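Local coordinates for protein phosphatase 2C (Toxoplasma gondii, PDB 3D8K), which probably removes phosphate from phosphoserine and phosphothreonine residues of other proteins, as a manganese-dependent phosphatase of the PP2C family, at residues 198-201 with 202-205; 300-303 with 304-308. All blocks are in the same frame, centred on the assembly; numbering follows the deposited sequence.

Interaction 1 of 2, residues 198-201 with 202-205. With SO4 (sulfate ion), chain G.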
loop_
_atom_site.group_PDB
_atom_site.type_symbol
_atom_site.label_atom_id
_atom_site.label_comp_id
_atom_site.label_asym_id
_atom_site.label_seq_id
_atom_site.Cartn_x
_atom_site.Cartn_y
_atom_site.Cartn_z
ATOM N N HIS C 198 49.464 2.280 16.641
ATOM C CA HIS C 198 50.608 1.419 16.364
ATOM C C HIS C 198 50.400 0.610 15.092
ATOM O O HIS C 198 51.305 0.515 14.267
ATOM C CB HIS C 198 50.878 0.458 17.526
ATOM C CG HIS C 198 52.046 -0.453 17.291
ATOM N ND1 HIS C 198 53.330 0.017 17.093
ATOM C CD2 HIS C 198 52.122 -1.801 17.193
ATOM C CE1 HIS C 198 54.143 -1.003 16.884
ATOM N NE2 HIS C 198 53.436 -2.117 16.940
ATOM N N LYS C 199 49.215 0.032 14.921
ATOM C CA LYS C 199 48.959 -0.766 13.731
ATOM C C LYS C 199 48.956 0.071 12.448
ATOM O O LYS C 199 49.589 -0.303 11.457
ATOM C CB LYS C 199 47.637 -1.526 13.871
ATOM C CG LYS C 199 47.649 -2.619 14.944
ATOM C CD LYS C 199 48.259 -3.931 14.455
ATOM C CE LYS C 199 47.395 -4.570 13.366
ATOM N NZ LYS C 199 47.941 -5.872 12.876
ATOM N N GLU C 200 48.260 1.202 12.466
ATOM C CA GLU C 200 48.186 2.064 11.293
ATOM C C GLU C 200 49.546 2.586 10.856
ATOM O O GLU C 200 49.959 2.423 9.709
ATOM C CB GLU C 200 47.249 3.233 11.573
ATOM C CG GLU C 200 45.807 2.814 11.601
ATOM C CD GLU C 200 45.392 2.206 10.286
ATOM O OE1 GLU C 200 45.439 2.918 9.270
ATOM O OE2 GLU C 200 45.030 1.016 10.262
ATOM N N ARG C 201 50.225 3.234 11.787
ATOM C CA ARG C 201 51.540 3.787 11.556
ATOM C C ARG C 201 52.420 2.659 11.017
ATOM O O ARG C 201 53.265 2.866 10.149
ATOM C CB ARG C 201 52.088 4.296 12.885
ATOM C CG ARG C 201 53.370 5.081 12.820
ATOM C CD ARG C 201 54.157 4.907 14.124
ATOM N NE ARG C 201 53.332 5.008 15.330
ATOM C CZ ARG C 201 53.142 4.015 16.193
ATOM N NH1 ARG C 201 53.715 2.836 15.994
ATOM N NH2 ARG C 201 52.371 4.196 17.257
ATOM N N HIS C 202 52.217 1.457 11.527
ATOM C CA HIS C 202 53.017 0.343 11.070
ATOM C C HIS C 202 52.683 -0.050 9.632
ATOM O O HIS C 202 53.577 -0.145 8.788
ATOM C CB HIS C 202 52.845 -0.859 11.987
ATOM C CG HIS C 202 53.960 -1.840 11.871
ATOM N ND1 HIS C 202 54.225 -2.524 10.703
ATOM C CD2 HIS C 202 54.936 -2.190 12.742
ATOM C CE1 HIS C 202 55.316 -3.250 10.858
ATOM N NE2 HIS C 202 55.768 -3.066 12.088
ATOM N N ARG C 203 51.401 -0.279 9.355
ATOM C CA ARG C 203 50.967 -0.639 8.011
ATOM C C ARG C 203 51.550 0.329 6.994
ATOM O O ARG C 203 52.282 -0.066 6.091
ATOM C CB ARG C 203 49.437 -0.598 7.902
ATOM C CG ARG C 203 48.929 -0.754 6.466
ATOM C CD ARG C 203 47.419 -0.822 6.388
ATOM N NE ARG C 203 46.797 0.414 6.848
ATOM C CZ ARG C 203 46.880 1.569 6.199
ATOM N NH1 ARG C 203 47.553 1.634 5.061
ATOM N NH2 ARG C 203 46.310 2.656 6.696
ATOM N N VAL C 204 51.212 1.602 7.156
ATOM C CA VAL C 204 51.673 2.651 6.259
ATOM C C VAL C 204 53.180 2.654 6.053
ATOM O O VAL C 204 53.653 2.583 4.919
ATOM C CB VAL C 204 51.262 4.053 6.769
ATOM C CG1 VAL C 204 51.829 5.115 5.864
ATOM C CG2 VAL C 204 49.745 4.168 6.836
ATOM N N GLN C 205 53.932 2.728 7.146
ATOM C CA GLN C 205 55.384 2.791 7.050
ATOM C C GLN C 205 56.048 1.568 6.439
ATOM O O GLN C 205 57.146 1.650 5.881
ATOM C CB GLN C 205 55.983 3.129 8.422
ATOM C CG GLN C 205 55.919 4.646 8.690
ATOM C CD GLN C 205 56.407 5.070 10.069
ATOM O OE1 GLN C 205 56.689 6.243 10.296
ATOM N NE2 GLN C 205 56.487 4.126 10.989
HETATM S S SO4 G . 57.041 3.130 14.867
HETATM O O1 SO4 G . 57.905 2.903 13.703
HETATM O O2 SO4 G . 57.713 2.606 16.077
HETATM O O3 SO4 G . 56.803 4.568 15.028
HETATM O O4 SO4 G . 55.768 2.422 14.658
#
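H202 sits one turn on from H198 in helix 198-206, and its ring brings an edge toward the H198 face: an offset edge-to-face pair, centroids 5.9 Å apart and planes at 75°. The backbone follows suit, with H202 N donating to H198 O at 3.0 Å. R201 runs out beside Q205, its CG anti to the backbone N (chi1 -172°) and 3.7 Å from Q205 NE2. A bend farther along swings its guanidinium back to H198, where NH1 gives H198 ND1 a 3.1 Å hydrogen bond within the guanidinium plane. Sulfate O4 lies near that plane too, at the guanidinium edge, and Q205 NE2 makes a weak bond of 3.3 Å to sulfate O1. On the buried flank E200 folds toward R203. E200 OE1 takes R203 NH2 at 2.7 Å in a salt bridge, met on the syn side but 28° out of the carboxylate plane; T227 OG1 also bonds OE1. R203 NH2 reaches T227 O, and NH1 reaches L247 O. The chemistry implies two characters: an ion pair between buried E200 and partly exposed R203, tied to neighbouring loops, and an outer flank at most consistent with anion binding, its sulfate probably from the crystallisation liquor and doubtful in its fit to R201.

Interaction 2 of 2, residues 300-303 with 304-308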
loop_
_atom_site.group_PDB
_atom_site.type_symbol
_atom_site.label_atom_id
_atom_site.label_comp_id
_atom_site.label_asym_id
_atom_site.label_seq_id
_atom_site.Cartn_x
_atom_site.Cartn_y
_atom_site.Cartn_z
ATOM N N ALA C 300 23.301 16.306 22.112
ATOM C CA ALA C 300 24.196 16.602 21.017
ATOM C C ALA C 300 24.683 18.048 21.132
ATOM O O ALA C 300 25.885 18.299 21.089
ATOM C CB ALA C 300 23.485 16.386 19.691
ATOM N N LYS C 301 23.747 18.985 21.291
ATOM C CA LYS C 301 24.076 20.401 21.412
ATOM C C LYS C 301 25.203 20.665 22.384
ATOM O O LYS C 301 26.117 21.430 22.087
ATOM C CB LYS C 301 22.867 21.202 21.869
ATOM C CG LYS C 301 21.969 21.744 20.766
ATOM C CD LYS C 301 20.850 22.566 21.398
ATOM C CE LYS C 301 19.846 23.081 20.396
ATOM N NZ LYS C 301 18.656 23.636 21.104
ATOM N N ALA C 302 25.132 20.040 23.553
ATOM C CA ALA C 302 26.151 20.241 24.574
ATOM C C ALA C 302 27.546 19.906 24.040
ATOM O O ALA C 302 28.506 20.663 24.233
ATOM C CB ALA C 302 25.831 19.401 25.785
HETATM N N MSE C 303 27.654 18.773 23.359
HETATM C CA MSE C 303 28.926 18.364 22.784
HETATM C C MSE C 303 29.541 19.451 21.895
HETATM O O MSE C 303 30.764 19.648 21.895
HETATM C CB MSE C 303 28.734 17.088 21.980
HETATM C CG MSE C 303 28.549 15.897 22.855
HETATM SE SE MSE C 303 27.794 14.471 21.856
HETATM C CE MSE C 303 29.367 14.044 20.757
ATOM N N VAL C 304 28.684 20.149 21.145
ATOM C CA VAL C 304 29.113 21.220 20.253
ATOM C C VAL C 304 29.655 22.386 21.074
ATOM O O VAL C 304 30.816 22.778 20.939
ATOM C CB VAL C 304 27.935 21.712 19.383
ATOM C CG1 VAL C 304 28.408 22.800 18.411
ATOM C CG2 VAL C 304 27.328 20.536 18.621
ATOM N N VAL C 305 28.812 22.921 21.948
ATOM C CA VAL C 305 29.204 24.031 22.794
ATOM C C VAL C 305 30.471 23.714 23.573
ATOM O O VAL C 305 31.412 24.500 23.586
ATOM C CB VAL C 305 28.090 24.376 23.784
ATOM C CG1 VAL C 305 28.519 25.531 24.669
ATOM C CG2 VAL C 305 26.835 24.745 23.024
ATOM N N ASN C 306 30.487 22.551 24.215
ATOM C CA ASN C 306 31.627 22.136 25.014
ATOM C C ASN C 306 32.920 22.036 24.211
ATOM O O ASN C 306 33.984 22.432 24.686
ATOM C CB ASN C 306 31.327 20.796 25.676
ATOM C CG ASN C 306 30.205 20.880 26.693
ATOM O OD1 ASN C 306 29.655 19.857 27.093
ATOM N ND2 ASN C 306 29.866 22.088 27.121
ATOM N N ALA C 307 32.834 21.493 23.000
ATOM C CA ALA C 307 34.016 21.366 22.152
ATOM C C ALA C 307 34.414 22.774 21.781
ATOM O O ALA C 307 35.569 23.057 21.483
ATOM C CB ALA C 307 33.700 20.564 20.900
ATOM N N LYS C 308 33.431 23.660 21.793
ATOM C CA LYS C 308 33.669 25.054 21.484
ATOM C C LYS C 308 34.156 25.677 22.795
ATOM O O LYS C 308 34.823 26.707 22.795
ATOM C CB LYS C 308 32.363 25.700 21.008
ATOM C CG LYS C 308 32.512 26.778 19.937
ATOM C CD LYS C 308 33.314 27.979 20.450
ATOM C CE LYS C 308 33.318 29.130 19.452
ATOM N NZ LYS C 308 31.930 29.609 19.155
#
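K301 O, near the middle of helix 296-309, is gripped by two backbone N-H groups of the next turn. V305 N makes the regular bond, 3.1 Å from K301 O and nearly straight at 169°, while V304 N adds a weak one to the same oxygen. V304 N also leans weakly on A300 O at 3.4 Å, and that carbonyl has a further donor in T318 OG1 of strand 316-322. One residue on, N306 N meets A302 O at 2.7 Å. The N306 carboxamide folds back over this turn because CG stands anti to its own carbonyl carbon (chi1 -66°), which brings OD1 to 4.1 Å from A302 CB; neither end of the amide hydrogen-bonds A302 O. V304 places CG2 beside its backbone N, 3.6 Å from A300 O, and the branched side chain packs against T318 and L354. M303, modelled as selenomethionine, touches its partner segment mainly through the backbone, its O accepting A307 N at 3.0 Å. Its chain runs the other way, into a buried setting of T318, V320, F273 and Y289. A307 meets I316 on the same side. The whole is an alpha-helical stretch laid on a beta sheet, with A300, M303, V304 and A307 facing strands 316-322 and 349-356, as helices flank the central beta sandwich of the PP2C fold.

Interaction 1 and interaction 2 are successive along the chain but separate in space: their centres lie about 32 Å apart and their nearest atoms about 22 Å, so neither touches the other. Each is a turn within a helix of its own, 198-206 and 296-309, and they serve different settings. Residues 300-308 pack on the eight-stranded sheet, their centre about 17 Å from the centre of the chain, and the inward side is largely apolar. Residues 198-205 lie farther out, their centre about 22 Å from that of the chain, and meet loops and the short strand 211-214 through charged as well as apolar groups. The sulfate belongs to interaction 1 alone.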